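PDB 4H4L: Hut operon positive regulatory protein, which binds regulatory sequences on mRNA in the presence of histidine, suppressing transcription termination and so switching on the hut operon for histidine utilization. Local coordinates for residues 53-58 against 103-107. The protein carries 1 engineered substitution. Sequence-based numbering, arbitrary orientation.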
loop_
_atom_site.group_PDB
_atom_site.type_symbol
_atom_site.label_atom_id
_atom_site.label_comp_id
_atom_site.label_asym_id
_atom_site.label_seq_id
_atom_site.Cartn_x
_atom_site.Cartn_y
_atom_site.Cartn_z
ATOM N N ALA A 53 6.703 20.515 -10.888
ATOM C CA ALA A 53 6.114 21.856 -10.729
ATOM C C ALA A 53 6.370 22.421 -9.327
ATOM O O ALA A 53 6.887 23.536 -9.180
ATOM C CB ALA A 53 4.615 21.831 -11.020
ATOM N N ILE A 54 6.045 21.636 -8.305
ATOM C CA ILE A 54 6.184 22.092 -6.929
ATOM C C ILE A 54 7.643 22.262 -6.525
ATOM O O ILE A 54 7.935 23.149 -5.753
ATOM C CB ILE A 54 5.479 21.172 -5.919
ATOM C CG1 ILE A 54 3.954 21.226 -6.111
ATOM C CG2 ILE A 54 5.827 21.590 -4.495
ATOM C CD1 ILE A 54 3.221 20.146 -5.321
ATOM N N GLU A 55 8.544 21.417 -7.021
ATOM C CA GLU A 55 9.958 21.542 -6.672
ATOM C C GLU A 55 10.452 22.846 -7.274
ATOM O O GLU A 55 11.059 23.686 -6.578
ATOM C CB GLU A 55 10.756 20.376 -7.227
ATOM C CG GLU A 55 12.190 20.264 -6.715
ATOM C CD GLU A 55 13.016 19.211 -7.462
ATOM O OE1 GLU A 55 12.496 18.527 -8.376
ATOM O OE2 GLU A 55 14.207 19.060 -7.153
ATOM N N THR A 56 10.152 23.023 -8.563
ATOM C CA THR A 56 10.530 24.230 -9.288
ATOM C C THR A 56 9.933 25.509 -8.661
ATOM O O THR A 56 10.677 26.445 -8.405
ATOM C CB THR A 56 10.253 24.114 -10.806
ATOM O OG1 THR A 56 10.914 22.952 -11.323
ATOM C CG2 THR A 56 10.794 25.340 -11.551
ATOM N N ALA A 57 8.635 25.544 -8.374
ATOM C CA ALA A 57 8.049 26.745 -7.774
ATOM C C ALA A 57 8.633 27.101 -6.405
ATOM O O ALA A 57 8.783 28.273 -6.100
ATOM C CB ALA A 57 6.531 26.655 -7.697
ATOM N N SER A 58 8.961 26.099 -5.593
ATOM C CA SER A 58 9.565 26.342 -4.279
ATOM C C SER A 58 11.030 26.775 -4.402
ATOM O O SER A 58 11.590 27.413 -3.498
ATOM C CB SER A 58 9.495 25.086 -3.396
ATOM O OG SER A 58 8.279 24.383 -3.563
ATOM N N ARG A 103 -4.149 22.846 -7.147
ATOM C CA ARG A 103 -3.488 24.079 -6.787
ATOM C C ARG A 103 -2.721 23.671 -5.545
ATOM O O ARG A 103 -3.214 22.837 -4.801
ATOM C CB ARG A 103 -4.501 25.175 -6.454
ATOM C CG ARG A 103 -3.852 26.510 -6.058
ATOM C CD ARG A 103 -4.849 27.627 -5.724
ATOM N NE ARG A 103 -4.174 28.818 -5.175
ATOM C CZ ARG A 103 -4.782 29.833 -4.557
ATOM N NH1 ARG A 103 -6.101 29.839 -4.392
ATOM N NH2 ARG A 103 -4.065 30.850 -4.101
ATOM N N PHE A 104 -1.538 24.248 -5.333
ATOM C CA PHE A 104 -0.686 23.944 -4.181
ATOM C C PHE A 104 -0.196 25.179 -3.407
ATOM O O PHE A 104 0.114 26.235 -3.988
ATOM C CB PHE A 104 0.522 23.072 -4.603
ATOM C CG PHE A 104 1.407 23.712 -5.641
ATOM C CD1 PHE A 104 2.538 24.455 -5.260
ATOM C CD2 PHE A 104 1.127 23.569 -7.005
ATOM C CE1 PHE A 104 3.347 25.061 -6.216
ATOM C CE2 PHE A 104 1.951 24.167 -7.981
ATOM C CZ PHE A 104 3.062 24.914 -7.584
ATOM N N ALA A 105 -0.121 25.018 -2.096
ATOM C CA ALA A 105 0.486 25.986 -1.227
ATOM C C ALA A 105 1.689 25.312 -0.627
ATOM O O ALA A 105 1.604 24.111 -0.352
ATOM C CB ALA A 105 -0.487 26.351 -0.134
ATOM N N VAL A 106 2.791 26.050 -0.431
ATOM C CA VAL A 106 3.960 25.553 0.325
ATOM C C VAL A 106 4.409 26.527 1.416
ATOM O O VAL A 106 4.863 27.632 1.128
ATOM C CB VAL A 106 5.202 25.301 -0.556
ATOM C CG1 VAL A 106 6.312 24.672 0.273
ATOM C CG2 VAL A 106 4.863 24.445 -1.759
ATOM N N LEU A 107 4.310 26.097 2.666
ATOM C CA LEU A 107 4.725 26.909 3.803
ATOM C C LEU A 107 5.994 26.401 4.468
ATOM O O LEU A 107 6.169 25.193 4.620
ATOM C CB LEU A 107 3.617 26.992 4.847
ATOM C CG LEU A 107 2.764 28.251 4.921
ATOM C CD1 LEU A 107 2.067 28.286 6.266
ATOM C CD2 LEU A 107 3.610 29.503 4.776
#
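F104 and V106, two residues apart on strand 99-109, face I54, A57 and S58 of helix 47-60, forming part of the helix-on-sheet core of the HutP subunit. The strand is an inner one of the four-stranded antiparallel sheet, hydrogen-bonded through F104 and V106 to strand 36-44 and through R103 and A105 to strand 120-130. Over the short segments the two axes approach to 10.0 Å and run at 45° to each other. No hydrogen bond crosses between them; the contact is apolar packing.

The main element is a CH-pi contact. I54 CG1 sits over the centre of one face of the F104 ring, 3.6 Å from its centroid and only 11° off the ring normal. Chi1 of F104 at 60° puts CG between the backbone N and the carbonyl carbon, and the ring projects toward the helix, nearly at right angles to its axis, with one face against I54. The side chains of I54 and F104 run antiparallel past one another, and I54 CD1 lies near the root of the ring, 4.0 Å from F104 CB. A57 comes from a different side: its CB meets the ring edge near the ring plane, 3.9 Å from F104 CE1.

Further along the strand, V106 CG2 meets the second branch of I54, CG2, at 4.1 Å. L125 of strand 120-130 touches both I54 and F104, while V63 packs against both S58 and V106, extending this buried apolar layer.

The polar group at this border is satisfied within the helix. S58 OG, set beside its backbone N, donates to I54 O, one turn back, an acceptor that also receives the helical bond from S58 N. S58 OG still lies 3.9 Å from the methyl V106 CG2.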